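Local coordinates for hypothetical protein PH0226 (Pyrococcus horikoshii, PDB 1VE3) that binds S-adenosylmethionine in a Rossmann-like domain and is probably a SAM-dependent methyltransferase, its substrate being unknown, at residues A[170-178]-A[188-196]; A[200-211]-A[219-227]. One frame throughout, in Å; residues are numbered along the deposited sequence.

Contact 1 (A[170-178]-A[188-196]); sequences DQEERTVVI and RVRFNVWGK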
loop_
_atom_site.group_PDB
_atom_site.type_symbol
_atom_site.label_atom_id
_atom_site.label_comp_id
_atom_site.label_asym_id
_atom_site.label_seq_id
_atom_site.Cartn_x
_atom_site.Cartn_y
_atom_site.Cartn_z
ATOM N N ASP A 170 -22.639 20.330 5.079
ATOM C CA ASP A 170 -23.847 20.710 5.785
ATOM C C ASP A 170 -23.494 20.642 7.258
ATOM O O ASP A 170 -23.859 19.715 7.970
ATOM C CB ASP A 170 -24.955 19.704 5.470
ATOM C CG ASP A 170 -26.053 19.816 6.518
ATOM O OD1 ASP A 170 -25.943 20.699 7.370
ATOM O OD2 ASP A 170 -27.000 19.036 6.469
ATOM N N GLN A 171 -22.775 21.638 7.759
ATOM C CA GLN A 171 -22.352 21.671 9.127
ATOM C C GLN A 171 -23.479 21.890 10.094
ATOM O O GLN A 171 -23.289 21.776 11.291
ATOM C CB GLN A 171 -21.285 22.734 9.308
ATOM C CG GLN A 171 -19.945 22.179 9.708
ATOM C CD GLN A 171 -19.647 20.850 9.039
ATOM O OE1 GLN A 171 -20.146 19.805 9.459
ATOM N NE2 GLN A 171 -18.813 20.881 8.002
ATOM N N GLU A 172 -24.660 22.208 9.584
ATOM C CA GLU A 172 -25.843 22.431 10.388
ATOM C C GLU A 172 -26.345 21.028 10.721
ATOM O O GLU A 172 -27.428 20.845 11.277
ATOM C CB GLU A 172 -26.912 23.177 9.570
ATOM C CG GLU A 172 -26.372 24.414 8.833
ATOM C CD GLU A 172 -25.397 24.084 7.707
ATOM O OE1 GLU A 172 -25.818 23.451 6.714
ATOM O OE2 GLU A 172 -24.208 24.461 7.815
ATOM N N GLU A 173 -25.520 20.041 10.374
ATOM C CA GLU A 173 -25.828 18.631 10.579
ATOM C C GLU A 173 -24.543 17.839 10.825
ATOM O O GLU A 173 -24.583 16.696 11.293
ATOM C CB GLU A 173 -26.539 18.089 9.333
ATOM C CG GLU A 173 -27.247 16.759 9.515
ATOM C CD GLU A 173 -28.085 16.381 8.303
ATOM O OE1 GLU A 173 -27.505 16.043 7.247
ATOM O OE2 GLU A 173 -29.329 16.434 8.408
ATOM N N ARG A 174 -23.406 18.451 10.503
ATOM C CA ARG A 174 -22.111 17.810 10.684
ATOM C C ARG A 174 -21.946 16.621 9.730
ATOM O O ARG A 174 -21.438 15.568 10.116
ATOM C CB ARG A 174 -21.964 17.329 12.130
ATOM C CG ARG A 174 -22.197 18.402 13.179
ATOM C CD ARG A 174 -22.151 17.792 14.570
ATOM N NE ARG A 174 -20.851 17.186 14.845
ATOM C CZ ARG A 174 -19.810 17.836 15.358
ATOM N NH1 ARG A 174 -19.906 19.123 15.669
ATOM N NH2 ARG A 174 -18.665 17.198 15.551
ATOM N N THR A 175 -22.391 16.786 8.489
ATOM C CA THR A 175 -22.274 15.727 7.491
ATOM C C THR A 175 -21.885 16.336 6.158
ATOM O O THR A 175 -21.925 17.554 5.987
ATOM C CB THR A 175 -23.601 14.961 7.282
ATOM O OG1 THR A 175 -24.562 15.833 6.675
ATOM C CG2 THR A 175 -24.152 14.440 8.611
ATOM N N VAL A 176 -21.520 15.486 5.207
ATOM C CA VAL A 176 -21.130 15.964 3.890
ATOM C C VAL A 176 -21.357 14.891 2.835
ATOM O O VAL A 176 -21.167 13.697 3.088
ATOM C CB VAL A 176 -19.638 16.382 3.862
ATOM C CG1 VAL A 176 -18.756 15.172 4.088
ATOM C CG2 VAL A 176 -19.304 17.038 2.536
ATOM N N VAL A 177 -21.773 15.335 1.653
ATOM C CA VAL A 177 -22.016 14.448 0.531
ATOM C C VAL A 177 -20.900 14.645 -0.482
ATOM O O VAL A 177 -20.655 15.764 -0.931
ATOM C CB VAL A 177 -23.355 14.768 -0.166
ATOM C CG1 VAL A 177 -23.572 13.819 -1.331
ATOM C CG2 VAL A 177 -24.498 14.662 0.824
ATOM N N ILE A 178 -20.211 13.561 -0.818
ATOM C CA ILE A 178 -19.139 13.616 -1.803
ATOM C C ILE A 178 -19.541 12.748 -2.988
ATOM O O ILE A 178 -19.871 11.574 -2.825
ATOM C CB ILE A 178 -17.800 13.087 -1.237
ATOM C CG1 ILE A 178 -17.288 14.022 -0.143
ATOM C CG2 ILE A 178 -16.767 12.977 -2.360
ATOM C CD1 ILE A 178 -15.990 13.564 0.483
ATOM N N ARG A 188 -22.988 8.701 -4.881
ATOM C CA ARG A 188 -22.779 9.639 -3.785
ATOM C C ARG A 188 -22.684 8.939 -2.437
ATOM O O ARG A 188 -23.286 7.890 -2.221
ATOM C CB ARG A 188 -23.922 10.657 -3.736
ATOM C CG ARG A 188 -23.979 11.581 -4.933
ATOM C CD ARG A 188 -25.232 12.449 -4.927
ATOM N NE ARG A 188 -26.460 11.653 -4.937
ATOM C CZ ARG A 188 -27.096 11.222 -3.848
ATOM N NH1 ARG A 188 -26.634 11.512 -2.638
ATOM N NH2 ARG A 188 -28.194 10.488 -3.971
ATOM N N VAL A 189 -21.920 9.538 -1.531
ATOM C CA VAL A 189 -21.753 8.994 -0.192
ATOM C C VAL A 189 -21.853 10.135 0.811
ATOM O O VAL A 189 -21.327 11.221 0.570
ATOM C CB VAL A 189 -20.369 8.324 -0.013
ATOM C CG1 VAL A 189 -20.303 7.613 1.331
ATOM C CG2 VAL A 189 -20.107 7.347 -1.148
ATOM N N ARG A 190 -22.545 9.896 1.919
ATOM C CA ARG A 190 -22.664 10.900 2.970
ATOM C C ARG A 190 -21.806 10.443 4.149
ATOM O O ARG A 190 -21.950 9.327 4.636
ATOM C CB ARG A 190 -24.125 11.074 3.407
ATOM C CG ARG A 190 -24.280 11.943 4.654
ATOM C CD ARG A 190 -25.728 12.331 4.941
ATOM N NE ARG A 190 -26.175 13.425 4.087
ATOM C CZ ARG A 190 -26.920 13.279 2.999
ATOM N NH1 ARG A 190 -27.262 14.350 2.292
ATOM N NH2 ARG A 190 -27.338 12.071 2.626
ATOM N N PHE A 191 -20.898 11.305 4.589
ATOM C CA PHE A 191 -20.008 10.995 5.704
ATOM C C PHE A 191 -20.324 11.881 6.897
ATOM O O PHE A 191 -20.716 13.033 6.719
ATOM C CB PHE A 191 -18.547 11.286 5.335
ATOM C CG PHE A 191 -18.000 10.446 4.222
ATOM C CD1 PHE A 191 -17.645 9.121 4.439
ATOM C CD2 PHE A 191 -17.803 10.996 2.959
ATOM C CE1 PHE A 191 -17.095 8.353 3.410
ATOM C CE2 PHE A 191 -17.256 10.237 1.923
ATOM C CZ PHE A 191 -16.901 8.914 2.149
ATOM N N ASN A 192 -20.148 11.351 8.107
ATOM C CA ASN A 192 -20.330 12.163 9.309
ATOM C C ASN A 192 -19.015 12.933 9.361
ATOM O O ASN A 192 -17.948 12.335 9.218
ATOM C CB ASN A 192 -20.465 11.293 10.561
ATOM C CG ASN A 192 -21.861 10.744 10.741
ATOM O OD1 ASN A 192 -22.798 11.493 11.007
ATOM N ND2 ASN A 192 -22.008 9.432 10.606
ATOM N N VAL A 193 -19.082 14.247 9.548
ATOM C CA VAL A 193 -17.868 15.055 9.585
ATOM C C VAL A 193 -17.392 15.325 11.011
ATOM O O VAL A 193 -18.135 15.858 11.834
ATOM C CB VAL A 193 -18.077 16.416 8.883
ATOM C CG1 VAL A 193 -16.734 17.119 8.716
ATOM C CG2 VAL A 193 -18.763 16.218 7.531
ATOM N N TRP A 194 -16.148 14.953 11.293
ATOM C CA TRP A 194 -15.566 15.167 12.614
ATOM C C TRP A 194 -14.312 16.037 12.584
ATOM O O TRP A 194 -13.523 15.986 11.638
ATOM C CB TRP A 194 -15.203 13.833 13.270
ATOM C CG TRP A 194 -16.380 13.038 13.712
ATOM C CD1 TRP A 194 -17.008 12.038 13.022
ATOM C CD2 TRP A 194 -17.078 13.173 14.954
ATOM N NE1 TRP A 194 -18.056 11.538 13.765
ATOM C CE2 TRP A 194 -18.120 12.219 14.956
ATOM C CE3 TRP A 194 -16.923 14.013 16.070
ATOM C CZ2 TRP A 194 -19.008 12.076 16.033
ATOM C CZ3 TRP A 194 -17.806 13.876 17.144
ATOM C CH2 TRP A 194 -18.836 12.909 17.114
ATOM N N GLY A 195 -14.148 16.842 13.627
ATOM C CA GLY A 195 -12.978 17.684 13.750
ATOM C C GLY A 195 -12.266 17.184 14.994
ATOM O O GLY A 195 -12.912 16.633 15.891
ATOM N N LYS A 196 -10.947 17.344 15.053
ATOM C CA LYS A 196 -10.184 16.895 16.211
ATOM C C LYS A 196 -10.796 17.382 17.535
ATOM O O LYS A 196 -10.800 16.650 18.524
ATOM C CB LYS A 196 -8.735 17.377 16.098
ATOM C CG LYS A 196 -7.801 16.803 17.149
ATOM C CD LYS A 196 -6.373 17.318 16.951
ATOM C CE LYS A 196 -5.398 16.706 17.958
ATOM N NZ LYS A 196 -5.720 17.078 19.372
HETATM O O HOH W 1 -16.362 18.000 15.541
HETATM O O HOH W 2 -22.586 13.945 12.010
HETATM O O HOH W 3 -20.430 14.468 13.397
HETATM O O HOH W 4 -25.564 15.833 3.889
#
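Backbone bonds pair Val176 with Phe191 and Ile178 with Val189, two hydrogen-bonded pairs of antiparallel strands whose axes come within 4.6 Å. Phe191 N gives the straighter bond of the first pair, 2.8 Å to Val176 O. Beyond the last bridge, Thr175-Asn192, one further backbone bond follows: Val193 N donates to Arg174 O from above the carbonyl plane.

Apolar contacts gather on the face that carries Val176, Ile178, Val189 and Phe191. Val176 CG1 meets Val193 CG2 at 3.6 Å, the two side chains crossing at about a right angle. With CG1 anti to its carbonyl carbon (chi1 -67°), Ile178 carries CD1 to 3.8 Å from Phe191 CE2. Tyr6 meets the Phe191 ring edge-to-face.

On the other face Arg190 reaches out with CG anti to the backbone N (chi1 171°), then bends at chi3, and its guanidinium lies with one face over Val177 CG2. The edge of the same group is turned to Thr175 OG1. Glu173 OE1, 4.3 Å from Arg190 NE, lies well out of the guanidinium plane, so no N-H points at it and at most a charge attraction is likely.

Water also ties the loop ends together. Water 3 accepts from Arg174 NE and donates to Val193 O, while Arg174 NH2 stands 3.7 Å from Trp194 CE3; Trp194 NE1 itself is bound to Phe116 O. The whole is an antiparallel beta hairpin, forming with strand 166-170 a three-stranded sheet separate from the Rossmann-like one.

Contact 2 (A[200-211]-A[219-227]); sequences ELLAKLYFTKEA and SYLTVYNPK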
loop_
_atom_site.group_PDB
_atom_site.type_symbol
_atom_site.label_atom_id
_atom_site.label_comp_id
_atom_site.label_asym_id
_atom_site.label_seq_id
_atom_site.Cartn_x
_atom_site.Cartn_y
_atom_site.Cartn_z
ATOM N N GLU A 200 -12.155 14.681 20.493
ATOM C CA GLU A 200 -11.534 14.760 21.809
ATOM C C GLU A 200 -12.500 15.143 22.920
ATOM O O GLU A 200 -12.377 14.648 24.037
ATOM C CB GLU A 200 -10.370 15.745 21.782
ATOM C CG GLU A 200 -9.010 15.052 21.875
ATOM C CD GLU A 200 -7.948 15.705 21.006
ATOM O OE1 GLU A 200 -7.739 16.935 21.146
ATOM O OE2 GLU A 200 -7.328 14.969 20.201
ATOM N N LEU A 201 -13.339 16.097 22.800
ATOM C CA LEU A 201 -14.478 16.399 23.709
ATOM C C LEU A 201 -15.290 15.165 24.218
ATOM O O LEU A 201 -15.599 15.034 25.394
ATOM C CB LEU A 201 -15.414 17.376 22.994
ATOM C CG LEU A 201 -16.515 17.912 23.913
ATOM C CD1 LEU A 201 -15.958 18.508 25.206
ATOM C CD2 LEU A 201 -17.349 19.015 23.259
ATOM N N LEU A 202 -15.614 14.279 23.259
ATOM C CA LEU A 202 -16.422 13.138 23.645
ATOM C C LEU A 202 -15.447 12.217 24.331
ATOM O O LEU A 202 -15.833 11.520 25.269
ATOM C CB LEU A 202 -17.057 12.518 22.439
ATOM C CG LEU A 202 -18.239 13.272 21.812
ATOM C CD1 LEU A 202 -18.820 12.465 20.652
ATOM C CD2 LEU A 202 -19.316 13.502 22.865
ATOM N N ALA A 203 -14.204 12.176 23.865
ATOM C CA ALA A 203 -13.212 11.296 24.466
ATOM C C ALA A 203 -12.967 11.678 25.930
ATOM O O ALA A 203 -12.818 10.803 26.785
ATOM C CB ALA A 203 -11.897 11.361 23.678
ATOM N N LYS A 204 -12.952 12.980 26.212
ATOM C CA LYS A 204 -12.716 13.477 27.574
ATOM C C LYS A 204 -13.737 12.997 28.606
ATOM O O LYS A 204 -13.500 13.114 29.813
ATOM C CB LYS A 204 -12.680 15.008 27.587
ATOM C CG LYS A 204 -11.477 15.626 26.891
ATOM C CD LYS A 204 -11.521 17.141 26.986
ATOM C CE LYS A 204 -10.317 17.794 26.303
ATOM N NZ LYS A 204 -9.016 17.457 26.952
ATOM N N LEU A 205 -14.868 12.467 28.145
ATOM C CA LEU A 205 -15.887 11.976 29.068
ATOM C C LEU A 205 -15.535 10.584 29.582
ATOM O O LEU A 205 -16.007 10.168 30.644
ATOM C CB LEU A 205 -17.265 11.903 28.392
ATOM C CG LEU A 205 -17.829 13.124 27.660
ATOM C CD1 LEU A 205 -19.292 12.858 27.292
ATOM C CD2 LEU A 205 -17.718 14.367 28.532
ATOM N N TYR A 206 -14.694 9.872 28.839
ATOM C CA TYR A 206 -14.336 8.507 29.207
ATOM C C TYR A 206 -12.852 8.209 29.344
ATOM O O TYR A 206 -12.482 7.230 29.986
ATOM C CB TYR A 206 -14.936 7.539 28.179
ATOM C CG TYR A 206 -16.405 7.787 27.913
ATOM C CD1 TYR A 206 -17.363 7.494 28.878
ATOM C CD2 TYR A 206 -16.828 8.379 26.719
ATOM C CE1 TYR A 206 -18.706 7.787 28.673
ATOM C CE2 TYR A 206 -18.167 8.681 26.499
ATOM C CZ TYR A 206 -19.102 8.383 27.482
ATOM O OH TYR A 206 -20.426 8.696 27.289
ATOM N N PHE A 207 -11.996 9.026 28.742
ATOM C CA PHE A 207 -10.564 8.745 28.810
ATOM C C PHE A 207 -9.675 9.945 29.079
ATOM O O PHE A 207 -10.103 11.093 28.960
ATOM C CB PHE A 207 -10.055 8.140 27.497
ATOM C CG PHE A 207 -10.968 7.131 26.868
ATOM C CD1 PHE A 207 -11.947 7.530 25.964
ATOM C CD2 PHE A 207 -10.809 5.773 27.130
ATOM C CE1 PHE A 207 -12.751 6.587 25.320
ATOM C CE2 PHE A 207 -11.603 4.829 26.500
ATOM C CZ PHE A 207 -12.576 5.229 25.596
ATOM N N THR A 208 -8.428 9.660 29.441
ATOM C CA THR A 208 -7.410 10.673 29.639
ATOM C C THR A 208 -6.426 10.304 28.528
ATOM O O THR A 208 -6.238 9.120 28.237
ATOM C CB THR A 208 -6.730 10.536 31.013
ATOM O OG1 THR A 208 -6.148 9.225 31.157
ATOM C CG2 THR A 208 -7.756 10.726 32.111
ATOM N N LYS A 209 -5.822 11.284 27.869
ATOM C CA LYS A 209 -4.907 10.911 26.799
ATOM C C LYS A 209 -3.471 10.670 27.231
ATOM O O LYS A 209 -2.855 11.476 27.942
ATOM C CB LYS A 209 -4.942 11.931 25.652
ATOM C CG LYS A 209 -4.431 13.298 25.974
ATOM C CD LYS A 209 -4.068 14.043 24.690
ATOM C CE LYS A 209 -5.246 14.134 23.726
ATOM N NZ LYS A 209 -4.937 15.000 22.550
ATOM N N GLU A 210 -2.963 9.522 26.796
ATOM C CA GLU A 210 -1.599 9.087 27.072
ATOM C C GLU A 210 -0.632 9.772 26.103
ATOM O O GLU A 210 0.367 10.346 26.520
ATOM C CB GLU A 210 -1.490 7.562 26.914
ATOM C CG GLU A 210 -0.138 6.974 27.306
ATOM C CD GLU A 210 -0.088 5.458 27.161
ATOM O OE1 GLU A 210 -1.036 4.787 27.605
ATOM O OE2 GLU A 210 0.904 4.931 26.610
ATOM N N ALA A 211 -0.944 9.718 24.808
ATOM C CA ALA A 211 -0.092 10.323 23.790
ATOM C C ALA A 211 -0.888 10.695 22.539
ATOM O O ALA A 211 -2.057 10.333 22.407
ATOM C CB ALA A 211 1.027 9.362 23.419
ATOM N N SER A 219 -4.345 14.208 10.092
ATOM C CA SER A 219 -4.752 12.951 10.708
ATOM C C SER A 219 -4.049 12.772 12.043
ATOM O O SER A 219 -2.949 13.298 12.255
ATOM C CB SER A 219 -4.448 11.778 9.776
ATOM O OG SER A 219 -5.295 11.828 8.646
ATOM N N TYR A 220 -4.685 12.032 12.945
ATOM C CA TYR A 220 -4.128 11.824 14.281
ATOM C C TYR A 220 -4.233 10.422 14.832
ATOM O O TYR A 220 -5.245 9.742 14.655
ATOM C CB TYR A 220 -4.817 12.751 15.280
ATOM C CG TYR A 220 -4.702 14.201 14.924
ATOM C CD1 TYR A 220 -3.605 14.958 15.334
ATOM C CD2 TYR A 220 -5.664 14.807 14.126
ATOM C CE1 TYR A 220 -3.473 16.280 14.952
ATOM C CE2 TYR A 220 -5.542 16.121 13.737
ATOM C CZ TYR A 220 -4.446 16.854 14.150
ATOM O OH TYR A 220 -4.329 18.159 13.743
ATOM N N LEU A 221 -3.171 9.989 15.507
ATOM C CA LEU A 221 -3.147 8.698 16.167
ATOM C C LEU A 221 -3.158 9.095 17.632
ATOM O O LEU A 221 -2.236 9.764 18.093
ATOM C CB LEU A 221 -1.865 7.926 15.869
ATOM C CG LEU A 221 -1.806 6.614 16.646
ATOM C CD1 LEU A 221 -2.700 5.589 15.977
ATOM C CD2 LEU A 221 -0.381 6.117 16.712
ATOM N N THR A 222 -4.202 8.706 18.356
ATOM C CA THR A 222 -4.301 9.060 19.769
ATOM C C THR A 222 -4.315 7.845 20.687
ATOM O O THR A 222 -4.955 6.842 20.390
ATOM C CB THR A 222 -5.573 9.881 20.047
ATOM O OG1 THR A 222 -5.576 11.051 19.220
ATOM C CG2 THR A 222 -5.610 10.305 21.508
ATOM N N VAL A 223 -3.603 7.942 21.806
ATOM C CA VAL A 223 -3.552 6.855 22.776
ATOM C C VAL A 223 -4.304 7.288 24.037
ATOM O O VAL A 223 -3.949 8.276 24.675
ATOM C CB VAL A 223 -2.089 6.486 23.122
ATOM C CG1 VAL A 223 -2.061 5.343 24.126
ATOM C CG2 VAL A 223 -1.351 6.067 21.847
ATOM N N TYR A 224 -5.343 6.540 24.389
ATOM C CA TYR A 224 -6.170 6.859 25.550
ATOM C C TYR A 224 -6.155 5.795 26.643
ATOM O O TYR A 224 -5.992 4.610 26.371
ATOM C CB TYR A 224 -7.629 7.074 25.109
ATOM C CG TYR A 224 -7.899 8.380 24.392
ATOM C CD1 TYR A 224 -7.802 9.597 25.062
ATOM C CD2 TYR A 224 -8.270 8.398 23.050
ATOM C CE1 TYR A 224 -8.069 10.798 24.419
ATOM C CE2 TYR A 224 -8.544 9.596 22.393
ATOM C CZ TYR A 224 -8.441 10.790 23.084
ATOM O OH TYR A 224 -8.711 11.979 22.449
ATOM N N ASN A 225 -6.341 6.238 27.884
ATOM C CA ASN A 225 -6.401 5.338 29.029
ATOM C C ASN A 225 -7.794 5.536 29.624
ATOM O O ASN A 225 -8.242 6.668 29.796
ATOM C CB ASN A 225 -5.336 5.708 30.061
ATOM C CG ASN A 225 -3.925 5.569 29.521
ATOM O OD1 ASN A 225 -3.014 6.262 29.961
ATOM N ND2 ASN A 225 -3.739 4.659 28.567
ATOM N N PRO A 226 -8.493 4.437 29.940
ATOM C CA PRO A 226 -9.840 4.479 30.513
ATOM C C PRO A 226 -9.897 5.026 31.935
ATOM O O PRO A 226 -8.939 4.902 32.695
ATOM C CB PRO A 226 -10.282 3.022 30.445
ATOM C CG PRO A 226 -9.005 2.290 30.672
ATOM C CD PRO A 226 -8.038 3.042 29.791
ATOM N N LYS A 227 -11.025 5.638 32.279
ATOM C CA LYS A 227 -11.226 6.188 33.613
ATOM C C LYS A 227 -12.058 5.210 34.437
ATOM O O LYS A 227 -12.588 4.242 33.847
ATOM C CB LYS A 227 -11.958 7.527 33.543
ATOM C CG LYS A 227 -11.227 8.606 32.778
ATOM C CD LYS A 227 -11.915 9.942 32.982
ATOM C CE LYS A 227 -11.221 11.045 32.211
ATOM N NZ LYS A 227 -11.724 12.371 32.635
ATOM O OXT LYS A 227 -12.176 5.438 35.662
HETATM O O HOH W 5 -7.155 7.811 33.407
#
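Strands 207-211 and 219-226 run antiparallel, their directions 134° apart, and form a beta hairpin interrupted by a classic beta bulge. Thr208 and Asn225 make a hydrogen-bonded pair, with Asn225 N 2.9 Å from Thr208 O. At the bulge Glu210 and Ala211 both face Val223: Val223 O takes a bond from Glu210 N at 2.7 Å and a weak one from Ala211 N, and the register shifts by one. Past the strand, Lys227 N donates to Tyr206 O.

Tyr224 has the largest share of any residue in the packing. Its CG is anti to the carbonyl carbon (chi1 -74°), which carries the ring off the sheet, on the side of Lys209, toward helix residues Glu200 and Ala203; Ala203 CB lies 3.6 Å from Tyr224 CZ. Lys209 CB approaches Tyr224 CE1, and Glu200 CG comes to the ring edge near the hydroxyl. At the root of the ring, Phe207 CB touches Tyr224 CB at 3.6 Å; the two aromatic planes are inclined at 34°, and Phe207 stacks in turn on Phe138 of the neighbouring strand 136-143. Replacing Tyr224 by an alanine would probably open a gap between Glu200, Ala203 and Lys209, leaving the helix residues without their packing on the hairpin. Farther along, the extended Lys227 chain lays CE tightly against Thr208 CG2.

The polar ends are tied separately. Lys209 NZ forms salt bridges with Glu200 OE2 and with Glu212, Glu200 OE1 is paired with Lys196, and Lys227 NZ makes a weak bond to Lys204 O. Glu210 OE2 is paired with Lys137; its OE1 accepts from Asn225 ND2 at 2.9 Å through the anti lone pair, the oxygen lying in the amide plane of Asn225.

In the fold
The two contacts follow one another along the chain, with centres about 22 Å apart. Residues 193-195 run from strand 188-192 into helix 196-203, which leads on to strand 207-215, and here the contacts meet: Trp194 CH2 packs on Leu202 CD1 at 3.6 Å, and Lys196 CD lies 3.4 Å from Tyr220 CZ. Contact 2 supplies the last two strands, 7 and 6, of the order 3-2-1-4-5-7-6 known from class I methyltransferases, strand 219-226 running antiparallel to both neighbours. Contact 1, outside that sheet, comes nearer the ligand: the Phe191 side chain is about 8 Å from a bound S-adenosylmethionine, against about 11 Å for that of Leu221.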